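Local coordinates for acyl-CoA Binding Protein (Moniliophthora perniciosa, PDB 3FP5) that probably binds long-chain acyl-CoA esters in a small all-helical bundle, serving fatty acid metabolism as an intracellular carrier, at residues G22-T27 and K89-E94; E30-Y35 and W62-S67; K39-G44 and E74-K79; K79-L84 and A101-A106. All blocks are in the same frame, centred on the assembly; numbering follows the deposited sequence.

Contact 1. Residues G22-T27 and K89-E94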
loop_
_atom_site.group_PDB
_atom_site.type_symbol
_atom_site.label_atom_id
_atom_site.label_comp_id
_atom_site.label_asym_id
_atom_site.label_seq_id
_atom_site.Cartn_x
_atom_site.Cartn_y
_atom_site.Cartn_z
ATOM N N GLY A 22 -9.044 13.657 5.773
ATOM C CA GLY A 22 -9.473 14.002 4.430
ATOM C C GLY A 22 -10.562 13.078 3.927
ATOM O O GLY A 22 -10.872 12.071 4.561
ATOM N N PRO A 23 -11.158 13.421 2.779
ATOM C CA PRO A 23 -12.229 12.640 2.149
ATOM C C PRO A 23 -11.736 11.315 1.557
ATOM O O PRO A 23 -12.533 10.397 1.357
ATOM C CB PRO A 23 -12.732 13.580 1.041
ATOM C CG PRO A 23 -11.580 14.520 0.801
ATOM C CD PRO A 23 -11.046 14.758 2.173
ATOM N N ILE A 24 -10.440 11.219 1.270
ATOM C CA ILE A 24 -9.867 9.957 0.814
ATOM C C ILE A 24 -8.928 9.450 1.893
ATOM O O ILE A 24 -7.790 9.907 2.011
ATOM C CB ILE A 24 -9.119 10.104 -0.525
ATOM C CG1 ILE A 24 -10.060 10.618 -1.619
ATOM C CG2 ILE A 24 -8.496 8.764 -0.932
ATOM C CD1 ILE A 24 -9.340 11.073 -2.875
ATOM N N LYS A 25 -9.419 8.512 2.693
ATOM C CA LYS A 25 -8.722 8.129 3.911
ATOM C C LYS A 25 -8.680 6.618 4.103
ATOM O O LYS A 25 -9.703 5.997 4.400
ATOM C CB LYS A 25 -9.392 8.775 5.124
ATOM C CG LYS A 25 -8.607 8.623 6.416
ATOM C CD LYS A 25 -9.437 9.058 7.617
ATOM C CE LYS A 25 -8.569 9.250 8.850
ATOM N NZ LYS A 25 -7.596 8.137 9.033
ATOM N N PRO A 26 -7.490 6.024 3.949
ATOM C CA PRO A 26 -7.340 4.596 4.243
ATOM C C PRO A 26 -7.587 4.353 5.721
ATOM O O PRO A 26 -7.209 5.187 6.548
ATOM C CB PRO A 26 -5.867 4.324 3.921
ATOM C CG PRO A 26 -5.448 5.448 3.019
ATOM C CD PRO A 26 -6.221 6.633 3.516
ATOM N N THR A 27 -8.217 3.232 6.050
ATOM C CA THR A 27 -8.388 2.845 7.444
ATOM C C THR A 27 -7.054 2.388 8.035
ATOM O O THR A 27 -6.056 2.235 7.322
ATOM C CB THR A 27 -9.398 1.697 7.591
ATOM O OG1 THR A 27 -8.872 0.525 6.961
ATOM C CG2 THR A 27 -10.734 2.067 6.955
ATOM N N LYS A 89 -12.331 4.022 -5.400
ATOM C CA LYS A 89 -13.660 3.748 -5.946
ATOM C C LYS A 89 -14.731 3.906 -4.871
ATOM O O LYS A 89 -15.809 4.451 -5.127
ATOM C CB LYS A 89 -13.713 2.359 -6.580
ATOM C CG LYS A 89 -12.894 2.255 -7.852
ATOM C CD LYS A 89 -12.919 0.840 -8.419
ATOM C CE LYS A 89 -12.045 0.729 -9.665
ATOM N NZ LYS A 89 -11.936 -0.682 -10.155
ATOM N N LYS A 90 -14.418 3.448 -3.666
ATOM C CA LYS A 90 -15.305 3.579 -2.517
ATOM C C LYS A 90 -15.493 5.047 -2.103
ATOM O O LYS A 90 -16.582 5.448 -1.689
ATOM C CB LYS A 90 -14.756 2.769 -1.344
ATOM C CG LYS A 90 -15.622 2.790 -0.098
ATOM C CD LYS A 90 -16.867 1.945 -0.287
ATOM C CE LYS A 90 -17.728 1.940 0.965
ATOM N NZ LYS A 90 -19.046 1.288 0.719
ATOM N N ALA A 91 -14.429 5.841 -2.200
ATOM C CA ALA A 91 -14.514 7.266 -1.872
ATOM C C ALA A 91 -15.456 7.962 -2.846
ATOM O O ALA A 91 -16.277 8.800 -2.454
ATOM C CB ALA A 91 -13.147 7.913 -1.901
ATOM N N ASP A 92 -15.308 7.631 -4.124
ATOM C CA ASP A 92 -16.277 8.010 -5.138
ATOM C C ASP A 92 -16.498 9.525 -5.221
ATOM O O ASP A 92 -17.636 10.013 -5.171
ATOM C CB ASP A 92 -17.598 7.290 -4.870
ATOM C CG ASP A 92 -18.623 7.535 -5.954
ATOM O OD1 ASP A 92 -18.274 7.402 -7.151
ATOM O OD2 ASP A 92 -19.777 7.860 -5.601
ATOM N N THR A 93 -15.402 10.263 -5.336
ATOM C CA THR A 93 -15.461 11.708 -5.535
ATOM C C THR A 93 -14.787 12.055 -6.859
ATOM O O THR A 93 -14.110 11.220 -7.467
ATOM C CB THR A 93 -14.763 12.479 -4.391
ATOM O OG1 THR A 93 -13.363 12.177 -4.382
ATOM C CG2 THR A 93 -15.365 12.112 -3.035
ATOM N N GLU A 94 -14.968 13.286 -7.320
ATOM C CA GLU A 94 -14.296 13.696 -8.540
ATOM C C GLU A 94 -12.793 13.661 -8.329
ATOM O O GLU A 94 -12.034 13.392 -9.258
ATOM C CB GLU A 94 -14.750 15.097 -8.954
ATOM C CG GLU A 94 -16.190 15.126 -9.435
ATOM C CD GLU A 94 -16.374 14.316 -10.705
ATOM O OE1 GLU A 94 -15.457 14.326 -11.554
ATOM O OE2 GLU A 94 -17.433 13.673 -10.856
#
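I24 lies over A91 and T93 at the turn joining helix 73-91 to helix 94-105, a helical hairpin that follows the classic four-helix acyl-CoA binding protein bundle. The two branches of I24 do different jobs. With CG1 trans to the carbonyl carbon (chi1 -59°), the longer branch is the one laid against the turn: CG1 meets the methyl of A91, CB, at 4.1 Å, and CD1 runs on past it until it stands 4.4 Å from T93 OG1. The CB of A91 points toward the loop and also lies near the backbone of P23, whose O is 4.1 Å away, so one small methyl touches two successive loop residues. The contact is small and held by van der Waals touches alone; I24 CG1 on A91 CB is its apolar side-chain pair. I24 also touches E95, S96 and Y99 of helix 94-105 and L18, which accounts for its burial. The turn itself is made by D92, which breaks the helix with a positive phi of 57°, and by T93, the N-cap of the next helix: its side chain caps a backbone N just beyond E94, while T93 N donates to S96 OG, in the manner of a capping box.

Contact 2. Residues E30-Y35 and W62-S67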
loop_
_atom_site.group_PDB
_atom_site.type_symbol
_atom_site.label_atom_id
_atom_site.label_comp_id
_atom_site.label_asym_id
_atom_site.label_seq_id
_atom_site.Cartn_x
_atom_site.Cartn_y
_atom_site.Cartn_z
ATOM N N GLU A 30 -6.112 -0.710 6.419
ATOM C CA GLU A 30 -5.685 -0.466 5.041
ATOM C C GLU A 30 -4.255 0.092 4.982
ATOM O O GLU A 30 -3.498 -0.193 4.051
ATOM C CB GLU A 30 -6.692 0.436 4.310
ATOM C CG GLU A 30 -7.986 -0.305 3.934
ATOM C CD GLU A 30 -9.131 0.607 3.511
ATOM O OE1 GLU A 30 -9.108 1.810 3.848
ATOM O OE2 GLU A 30 -10.066 0.111 2.835
ATOM N N GLN A 31 -3.873 0.877 5.982
ATOM C CA GLN A 31 -2.519 1.412 6.009
ATOM C C GLN A 31 -1.504 0.297 6.276
ATOM O O GLN A 31 -0.420 0.282 5.698
ATOM C CB GLN A 31 -2.391 2.528 7.044
ATOM C CG GLN A 31 -3.122 3.810 6.652
ATOM C CD GLN A 31 -2.421 4.581 5.537
ATOM O OE1 GLN A 31 -1.411 4.132 4.986
ATOM N NE2 GLN A 31 -2.952 5.754 5.207
ATOM N N LEU A 32 -1.863 -0.638 7.150
ATOM C CA LEU A 32 -1.019 -1.809 7.373
ATOM C C LEU A 32 -0.906 -2.633 6.085
ATOM O O LEU A 32 0.149 -3.180 5.774
ATOM C CB LEU A 32 -1.579 -2.663 8.508
ATOM C CG LEU A 32 -1.251 -2.120 9.900
ATOM C CD1 LEU A 32 -2.031 -2.873 10.958
ATOM C CD2 LEU A 32 0.250 -2.187 10.175
ATOM N N TYR A 33 -2.001 -2.704 5.334
ATOM C CA TYR A 33 -2.017 -3.448 4.078
ATOM C C TYR A 33 -1.081 -2.783 3.067
ATOM O O TYR A 33 -0.271 -3.443 2.404
ATOM C CB TYR A 33 -3.453 -3.512 3.555
ATOM C CG TYR A 33 -3.681 -4.426 2.377
ATOM C CD1 TYR A 33 -4.306 -5.667 2.533
ATOM C CD2 TYR A 33 -3.295 -4.039 1.097
ATOM C CE1 TYR A 33 -4.540 -6.493 1.436
ATOM C CE2 TYR A 33 -3.516 -4.857 0.006
ATOM C CZ TYR A 33 -4.137 -6.082 0.177
ATOM O OH TYR A 33 -4.356 -6.885 -0.930
ATOM N N PHE A 34 -1.191 -1.463 2.946
ATOM C CA PHE A 34 -0.268 -0.716 2.100
ATOM C C PHE A 34 1.176 -0.909 2.561
ATOM O O PHE A 34 2.078 -1.078 1.738
ATOM C CB PHE A 34 -0.597 0.779 2.115
ATOM C CG PHE A 34 -1.770 1.166 1.240
ATOM C CD1 PHE A 34 -1.835 0.765 -0.089
ATOM C CD2 PHE A 34 -2.780 1.978 1.745
ATOM C CE1 PHE A 34 -2.916 1.146 -0.893
ATOM C CE2 PHE A 34 -3.857 2.368 0.946
ATOM C CZ PHE A 34 -3.920 1.946 -0.371
ATOM N N TYR A 35 1.395 -0.873 3.874
ATOM C CA TYR A 35 2.748 -0.996 4.413
ATOM C C TYR A 35 3.374 -2.321 4.007
ATOM O O TYR A 35 4.502 -2.360 3.496
ATOM C CB TYR A 35 2.771 -0.892 5.947
ATOM C CG TYR A 35 4.175 -1.051 6.503
ATOM C CD1 TYR A 35 5.069 0.008 6.478
ATOM C CD2 TYR A 35 4.624 -2.278 7.000
ATOM C CE1 TYR A 35 6.361 -0.130 6.963
ATOM C CE2 TYR A 35 5.913 -2.426 7.487
ATOM C CZ TYR A 35 6.777 -1.349 7.466
ATOM O OH TYR A 35 8.061 -1.483 7.938
ATOM N N TRP A 62 5.800 -4.925 11.476
ATOM C CA TRP A 62 6.631 -6.096 11.207
ATOM C C TRP A 62 5.759 -7.325 10.947
ATOM O O TRP A 62 5.970 -8.072 9.978
ATOM C CB TRP A 62 7.582 -6.349 12.378
ATOM C CG TRP A 62 8.604 -7.407 12.092
ATOM C CD1 TRP A 62 9.859 -7.216 11.602
ATOM C CD2 TRP A 62 8.442 -8.819 12.253
ATOM N NE1 TRP A 62 10.502 -8.425 11.462
ATOM C CE2 TRP A 62 9.651 -9.425 11.855
ATOM C CE3 TRP A 62 7.397 -9.629 12.703
ATOM C CZ2 TRP A 62 9.845 -10.806 11.898
ATOM C CZ3 TRP A 62 7.592 -11.006 12.743
ATOM C CH2 TRP A 62 8.803 -11.574 12.348
ATOM N N ASP A 63 4.782 -7.540 11.822
ATOM C CA ASP A 63 3.870 -8.675 11.665
ATOM C C ASP A 63 3.205 -8.675 10.283
ATOM O O ASP A 63 3.123 -9.720 9.630
ATOM C CB ASP A 63 2.804 -8.652 12.762
ATOM C CG ASP A 63 3.364 -9.044 14.117
ATOM O OD1 ASP A 63 4.486 -9.588 14.162
ATOM O OD2 ASP A 63 2.684 -8.794 15.137
ATOM N N ALA A 64 2.746 -7.508 9.845
ATOM C CA ALA A 64 2.112 -7.393 8.525
ATOM C C ALA A 64 3.076 -7.781 7.410
ATOM O O ALA A 64 2.752 -8.602 6.551
ATOM C CB ALA A 64 1.581 -5.984 8.298
ATOM N N TRP A 65 4.268 -7.192 7.439
ATOM C CA TRP A 65 5.311 -7.516 6.477
ATOM C C TRP A 65 5.654 -9.014 6.490
ATOM O O TRP A 65 5.713 -9.652 5.433
ATOM C CB TRP A 65 6.553 -6.654 6.747
ATOM C CG TRP A 65 7.598 -6.725 5.685
ATOM C CD1 TRP A 65 7.482 -7.292 4.448
ATOM C CD2 TRP A 65 8.923 -6.192 5.758
ATOM N NE1 TRP A 65 8.662 -7.148 3.748
ATOM C CE2 TRP A 65 9.563 -6.479 4.532
ATOM C CE3 TRP A 65 9.635 -5.505 6.742
ATOM C CZ2 TRP A 65 10.878 -6.093 4.265
ATOM C CZ3 TRP A 65 10.944 -5.125 6.473
ATOM C CH2 TRP A 65 11.550 -5.421 5.249
ATOM N N LYS A 66 5.866 -9.577 7.680
ATOM C CA LYS A 66 6.181 -10.998 7.812
ATOM C C LYS A 66 5.077 -11.850 7.175
ATOM O O LYS A 66 5.356 -12.866 6.540
ATOM C CB LYS A 66 6.383 -11.368 9.294
ATOM C CG LYS A 66 6.557 -12.867 9.554
ATOM C CD LYS A 66 7.855 -13.391 8.966
ATOM C CE LYS A 66 8.163 -14.814 9.438
ATOM N NZ LYS A 66 9.540 -15.179 9.039
ATOM N N SER A 67 3.830 -11.404 7.299
ATOM C CA SER A 67 2.690 -12.185 6.805
ATOM C C SER A 67 2.645 -12.340 5.279
ATOM O O SER A 67 1.915 -13.191 4.760
ATOM C CB SER A 67 1.367 -11.618 7.331
ATOM O OG SER A 67 0.970 -10.458 6.619
#
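L32 and A64 make the closer half of this contact, where helix 28-42 crosses helix 56-66, their CA atoms 6.5 Å apart. The CB of A64 aims at the facing helix and comes to rest 4.0 Å from L32 O, while L32 CD2 reaches alongside to 4.4 Å from the same methyl. One turn on, Y35 throws its ring across: CG is trans to the backbone N (chi1 179°), which carries the ring over so that CE2 lies 4.3 Å from W65 CB. The ring slants against that carbon, and its hydroxyl likewise approaches the indole obliquely. W65 is buried, and its orientation is set elsewhere: NE1 donates to G44 O and more weakly to Q40 OE1. The backbone O of A64 is also used within its own segment, where S67 OG donates to A64 O at 2.6 Å, 17° off the carbonyl plane. Toward solvent the contact slackens. L32 keeps part of its surface exposed, and a MES molecule, probably from the crystallisation liquor, lies about 4 Å from the Y35 side chain. Y35 beside a bound sulfonate buffer is consistent with the ligand pocket of the acyl-CoA binding fold.

Contact 3. Residues K39-G44 and E74-K79. With ZN (zinc ion), chain B.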
loop_
_atom_site.group_PDB
_atom_site.type_symbol
_atom_site.label_atom_id
_atom_site.label_comp_id
_atom_site.label_asym_id
_atom_site.label_seq_id
_atom_site.Cartn_x
_atom_site.Cartn_y
_atom_site.Cartn_z
ATOM N N LYS A 39 6.708 -2.660 1.532
ATOM C CA LYS A 39 7.975 -3.289 1.879
ATOM C C LYS A 39 8.255 -4.482 0.971
ATOM O O LYS A 39 9.353 -4.622 0.440
ATOM C CB LYS A 39 7.982 -3.707 3.349
ATOM C CG LYS A 39 7.751 -2.547 4.282
ATOM C CD LYS A 39 8.867 -1.519 4.149
ATOM C CE LYS A 39 10.184 -2.074 4.656
ATOM N NZ LYS A 39 11.189 -0.976 4.840
ATOM N N GLN A 40 7.247 -5.323 0.769
ATOM C CA GLN A 40 7.425 -6.537 -0.031
ATOM C C GLN A 40 7.777 -6.208 -1.490
ATOM O O GLN A 40 8.503 -6.957 -2.159
ATOM C CB GLN A 40 6.170 -7.406 0.047
ATOM C CG GLN A 40 6.361 -8.837 -0.462
ATOM C CD GLN A 40 7.290 -9.680 0.417
ATOM O OE1 GLN A 40 7.500 -9.359 1.591
ATOM N NE2 GLN A 40 7.847 -10.747 -0.143
ATOM N N ALA A 41 7.261 -5.081 -1.980
ATOM C CA ALA A 41 7.488 -4.675 -3.372
ATOM C C ALA A 41 8.859 -4.047 -3.594
ATOM O O ALA A 41 9.371 -4.036 -4.712
ATOM C CB ALA A 41 6.395 -3.694 -3.835
ATOM N N THR A 42 9.434 -3.498 -2.532
ATOM C CA THR A 42 10.658 -2.730 -2.664
ATOM C C THR A 42 11.843 -3.473 -2.055
ATOM O O THR A 42 12.824 -3.752 -2.742
ATOM C CB THR A 42 10.499 -1.323 -2.041
ATOM O OG1 THR A 42 10.052 -1.440 -0.683
ATOM C CG2 THR A 42 9.480 -0.505 -2.847
ATOM N N VAL A 43 11.734 -3.813 -0.774
ATOM C CA VAL A 43 12.787 -4.552 -0.074
ATOM C C VAL A 43 12.714 -6.060 -0.344
ATOM O O VAL A 43 13.736 -6.741 -0.447
ATOM C CB VAL A 43 12.724 -4.301 1.447
ATOM C CG1 VAL A 43 13.787 -5.120 2.175
ATOM C CG2 VAL A 43 12.891 -2.799 1.748
ATOM N N GLY A 44 11.496 -6.572 -0.452
ATOM C CA GLY A 44 11.277 -7.995 -0.592
ATOM C C GLY A 44 10.980 -8.606 0.761
ATOM O O GLY A 44 10.428 -7.937 1.637
ATOM N N GLU A 74 6.025 -8.546 -8.091
ATOM C CA GLU A 74 4.921 -8.210 -8.981
ATOM C C GLU A 74 3.552 -8.377 -8.327
ATOM O O GLU A 74 2.659 -7.557 -8.532
ATOM C CB GLU A 74 4.971 -8.965 -10.290
ATOM C CG GLU A 74 3.944 -8.367 -11.237
ATOM C CD GLU A 74 4.086 -8.849 -12.639
ATOM O OE1 GLU A 74 4.930 -9.734 -12.905
ATOM O OE2 GLU A 74 3.360 -8.295 -13.483
ATOM N N VAL A 75 3.377 -9.425 -7.532
ATOM C CA VAL A 75 2.122 -9.555 -6.804
ATOM C C VAL A 75 1.964 -8.402 -5.803
ATOM O O VAL A 75 0.875 -7.845 -5.638
ATOM C CB VAL A 75 1.995 -10.933 -6.139
ATOM C CG1 VAL A 75 0.785 -10.960 -5.211
ATOM C CG2 VAL A 75 1.873 -12.013 -7.233
ATOM N N ALA A 76 3.065 -8.029 -5.159
ATOM C CA ALA A 76 3.067 -6.899 -4.234
ATOM C C ALA A 76 2.627 -5.619 -4.949
ATOM O O ALA A 76 1.786 -4.886 -4.428
ATOM C CB ALA A 76 4.446 -6.713 -3.603
ATOM N N TYR A 77 3.195 -5.365 -6.133
ATOM C CA TYR A 77 2.761 -4.234 -6.967
ATOM C C TYR A 77 1.260 -4.275 -7.190
ATOM O O TYR A 77 0.567 -3.270 -7.019
ATOM C CB TYR A 77 3.397 -4.282 -8.358
ATOM C CG TYR A 77 4.885 -4.040 -8.435
ATOM C CD1 TYR A 77 5.576 -3.421 -7.399
ATOM C CD2 TYR A 77 5.596 -4.418 -9.573
ATOM C CE1 TYR A 77 6.950 -3.198 -7.489
ATOM C CE2 TYR A 77 6.959 -4.202 -9.670
ATOM C CZ TYR A 77 7.633 -3.597 -8.627
ATOM O OH TYR A 77 8.990 -3.375 -8.734
ATOM N N GLN A 78 0.772 -5.442 -7.592
ATOM C CA GLN A 78 -0.629 -5.608 -7.954
ATOM C C GLN A 78 -1.558 -5.377 -6.761
ATOM O O GLN A 78 -2.533 -4.627 -6.851
ATOM C CB GLN A 78 -0.855 -7.000 -8.535
ATOM C CG GLN A 78 -2.295 -7.235 -8.924
ATOM C CD GLN A 78 -2.570 -8.680 -9.265
ATOM O OE1 GLN A 78 -1.777 -9.570 -8.946
ATOM N NE2 GLN A 78 -3.699 -8.925 -9.920
ATOM N N LYS A 79 -1.244 -6.020 -5.639
ATOM C CA LYS A 79 -2.053 -5.901 -4.436
ATOM C C LYS A 79 -2.103 -4.462 -3.918
ATOM O O LYS A 79 -3.150 -3.990 -3.473
ATOM C CB LYS A 79 -1.512 -6.838 -3.351
ATOM C CG LYS A 79 -1.708 -8.314 -3.681
ATOM C CD LYS A 79 -3.170 -8.588 -3.984
ATOM C CE LYS A 79 -3.429 -10.074 -4.199
ATOM N NZ LYS A 79 -4.840 -10.325 -4.613
HETATM ZN ZN ZN B . 3.895 -8.961 -15.370
HETATM O O HOH W 1 9.971 -1.996 -6.468
HETATM O O HOH W 2 5.098 -7.532 -14.370
HETATM O O HOH W 3 2.469 -10.602 -15.648
#
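Helices 28-42 and 73-91 come so close here that the CA atoms of A41 and A76 are just 5.0 Å apart, an approach that only small side chains at the crossing allow. The two methyls pass side by side, A41 CB to A76 CB at 3.6 Å, and A76 CB also lies 3.6 Å from A41 N. A76 is flanked by Q40, whose CB lies 4.1 Å from A76 CB. Beyond CB, Q40 bends away and sends NE2 to T71 O and D45 OD1. Y77 closes the other flank. Its CG is trans to the carbonyl carbon (chi1 -68°), which swings the ring alongside A41, and CD1 comes obliquely to 3.7 Å from A41 CB. At the ring's edge a water bridges the helices: it lies 2.8 Å from Y77 OH and donates to A41 O, also at 2.8 Å. A phenylalanine in place of Y77 could keep the ring against A41 but would probably leave that water without its hydroxyl partner, weakening its hold on A41 O. E74 turns away from the crossing and, on an extended chain, binds the zinc ion through OE2 at 2.1 Å, with H2 and two waters completing the ligands seen. With the Y77 ring beside them, A41 and A76 form a close alanine-on-alanine helix crossing, here joining helices 28-42 and 73-91 of the acyl-CoA binding bundle.

Contact 4. Residues K79-L84 and A101-A106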
loop_
_atom_site.group_PDB
_atom_site.type_symbol
_atom_site.label_atom_id
_atom_site.label_comp_id
_atom_site.label_asym_id
_atom_site.label_seq_id
_atom_site.Cartn_x
_atom_site.Cartn_y
_atom_site.Cartn_z
ATOM N N LYS A 79 -1.244 -6.020 -5.639
ATOM C CA LYS A 79 -2.053 -5.901 -4.436
ATOM C C LYS A 79 -2.103 -4.462 -3.918
ATOM O O LYS A 79 -3.150 -3.990 -3.473
ATOM C CB LYS A 79 -1.512 -6.838 -3.351
ATOM C CG LYS A 79 -1.708 -8.314 -3.681
ATOM C CD LYS A 79 -3.170 -8.588 -3.984
ATOM C CE LYS A 79 -3.429 -10.074 -4.199
ATOM N NZ LYS A 79 -4.840 -10.325 -4.613
ATOM N N TYR A 80 -0.967 -3.775 -3.971
ATOM C CA TYR A 80 -0.875 -2.397 -3.494
ATOM C C TYR A 80 -1.745 -1.486 -4.371
ATOM O O TYR A 80 -2.601 -0.732 -3.873
ATOM C CB TYR A 80 0.592 -1.937 -3.505
ATOM C CG TYR A 80 0.834 -0.609 -2.823
ATOM C CD1 TYR A 80 1.418 -0.536 -1.556
ATOM C CD2 TYR A 80 0.480 0.582 -3.449
ATOM C CE1 TYR A 80 1.633 0.707 -0.936
ATOM C CE2 TYR A 80 0.694 1.812 -2.840
ATOM C CZ TYR A 80 1.265 1.872 -1.589
ATOM O OH TYR A 80 1.459 3.115 -1.012
ATOM N N VAL A 81 -1.531 -1.563 -5.682
ATOM C CA VAL A 81 -2.307 -0.739 -6.618
ATOM C C VAL A 81 -3.804 -1.026 -6.493
ATOM O O VAL A 81 -4.630 -0.111 -6.386
ATOM C CB VAL A 81 -1.841 -0.944 -8.078
ATOM C CG1 VAL A 81 -2.833 -0.285 -9.063
ATOM C CG2 VAL A 81 -0.423 -0.400 -8.258
ATOM N N GLU A 82 -4.158 -2.304 -6.489
ATOM C CA GLU A 82 -5.557 -2.683 -6.385
ATOM C C GLU A 82 -6.234 -2.204 -5.095
ATOM O O GLU A 82 -7.402 -1.801 -5.123
ATOM C CB GLU A 82 -5.706 -4.192 -6.563
ATOM C CG GLU A 82 -5.545 -4.607 -8.012
ATOM C CD GLU A 82 -5.657 -6.102 -8.194
ATOM O OE1 GLU A 82 -5.723 -6.825 -7.174
ATOM O OE2 GLU A 82 -5.682 -6.544 -9.360
ATOM N N LYS A 83 -5.511 -2.229 -3.974
ATOM C CA LYS A 83 -6.070 -1.720 -2.726
ATOM C C LYS A 83 -6.368 -0.223 -2.833
ATOM O O LYS A 83 -7.407 0.252 -2.367
ATOM C CB LYS A 83 -5.129 -1.971 -1.547
ATOM C CG LYS A 83 -5.648 -1.417 -0.217
ATOM C CD LYS A 83 -7.016 -1.990 0.110
ATOM C CE LYS A 83 -6.911 -3.475 0.443
ATOM N NZ LYS A 83 -8.225 -4.041 0.833
ATOM N N LEU A 84 -5.454 0.525 -3.441
ATOM C CA LEU A 84 -5.683 1.954 -3.622
ATOM C C LEU A 84 -6.885 2.180 -4.544
ATOM O O LEU A 84 -7.746 3.032 -4.274
ATOM C CB LEU A 84 -4.434 2.635 -4.190
ATOM C CG LEU A 84 -4.612 4.125 -4.493
ATOM C CD1 LEU A 84 -5.054 4.894 -3.228
ATOM C CD2 LEU A 84 -3.326 4.707 -5.061
ATOM N N ALA A 101 -7.741 7.881 -12.667
ATOM C CA ALA A 101 -7.299 8.192 -14.021
ATOM C C ALA A 101 -5.775 8.303 -14.148
ATOM O O ALA A 101 -5.200 7.876 -15.157
ATOM C CB ALA A 101 -7.984 9.454 -14.526
ATOM N N GLU A 102 -5.115 8.855 -13.128
ATOM C CA GLU A 102 -3.656 8.993 -13.141
ATOM C C GLU A 102 -2.967 7.641 -13.050
ATOM O O GLU A 102 -1.949 7.402 -13.703
ATOM C CB GLU A 102 -3.166 9.840 -11.965
ATOM C CG GLU A 102 -3.379 11.305 -12.121
ATOM C CD GLU A 102 -2.618 11.874 -13.293
ATOM O OE1 GLU A 102 -1.416 12.232 -13.157
ATOM O OE2 GLU A 102 -3.252 11.960 -14.354
ATOM N N ILE A 103 -3.517 6.759 -12.223
ATOM C CA ILE A 103 -2.999 5.395 -12.131
ATOM C C ILE A 103 -3.156 4.684 -13.480
ATOM O O ILE A 103 -2.216 4.050 -13.964
ATOM C CB ILE A 103 -3.676 4.611 -10.996
ATOM C CG1 ILE A 103 -3.384 5.279 -9.640
ATOM C CG2 ILE A 103 -3.178 3.162 -10.977
ATOM C CD1 ILE A 103 -4.267 4.792 -8.505
ATOM N N GLU A 104 -4.291 4.800 -14.081
ATOM C CA GLU A 104 -4.552 4.174 -15.384
ATOM C C GLU A 104 -3.572 4.616 -16.461
ATOM O O GLU A 104 -3.231 3.839 -17.361
ATOM C CB GLU A 104 -5.971 4.479 -15.862
ATOM C CG GLU A 104 -6.343 3.812 -17.162
ATOM C CD GLU A 104 -6.378 2.304 -17.041
ATOM O OE1 GLU A 104 -6.355 1.802 -15.894
ATOM O OE2 GLU A 104 -6.427 1.623 -18.090
ATOM N N ALA A 105 -3.185 5.871 -16.423
ATOM C CA ALA A 105 -2.331 6.445 -17.454
ATOM C C ALA A 105 -0.840 6.292 -17.155
ATOM O O ALA A 105 -0.004 6.673 -17.967
ATOM C CB ALA A 105 -2.677 7.927 -17.650
ATOM N N ALA A 106 -0.526 5.725 -15.993
ATOM C CA ALA A 106 0.861 5.554 -15.556
ATOM C C ALA A 106 1.543 4.408 -16.302
ATOM O O ALA A 106 0.927 3.386 -16.562
ATOM C CB ALA A 106 0.912 5.302 -14.059
#
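Knobs-into-holes packing between the roughly antiparallel helices 73-91 and 94-105 brings I103 down onto V81 and L84, with 8.3 Å between the CA atoms of V81 and I103. I103 is the knob, and its two branches part over the facing helix. CG2, trans to the backbone N, meets V81 CG1 at 4.0 Å, the two side chains sliding past one another in opposite directions. The other branch, CG1 and CD1, heads for L84: CD1 presses on L84 CD2 at 3.6 Å and lies 4.1 Å from L84 CG, the side chains crossing at a slant. L84 presents that branch because its own CG is trans to the backbone N (chi1 176°), which tips the isobutyl group toward I103. L85 and L88 also touch I103, so that V81, L84, L85 and L88 surround it. From helix 5-17 I14 adds a further side, and K7 NZ bonds the carbonyl O atoms of I103 and E104, pinning the last turn. A side chain set among residues i, i+3, i+4 and i+7 of the facing helix is knobs-into-holes packing, here fastening helix 94-105 to the acyl-CoA binding bundle.

In the fold
After helix 5-17 the chain enters loop 22-27, the first half of contact 1, which closes only when residues 89-94 return to it 62 residues later. Contacts 2 and 3 both fall within that span and cross each other: each starts on helix 28-42, contact 2 reaching helix 56-66 and contact 3 helix 73-91. The two contacts touch through W65. Contact 4 begins where contact 3 ends, sharing K79, and crosses contact 1, since residues 101-106 come after 89-94. Contacts 2 and 3 thus tie the middle helices together, while contact 1 ties the loop to the end of helix 73-91, and contact 4 sets the last helix against its middle.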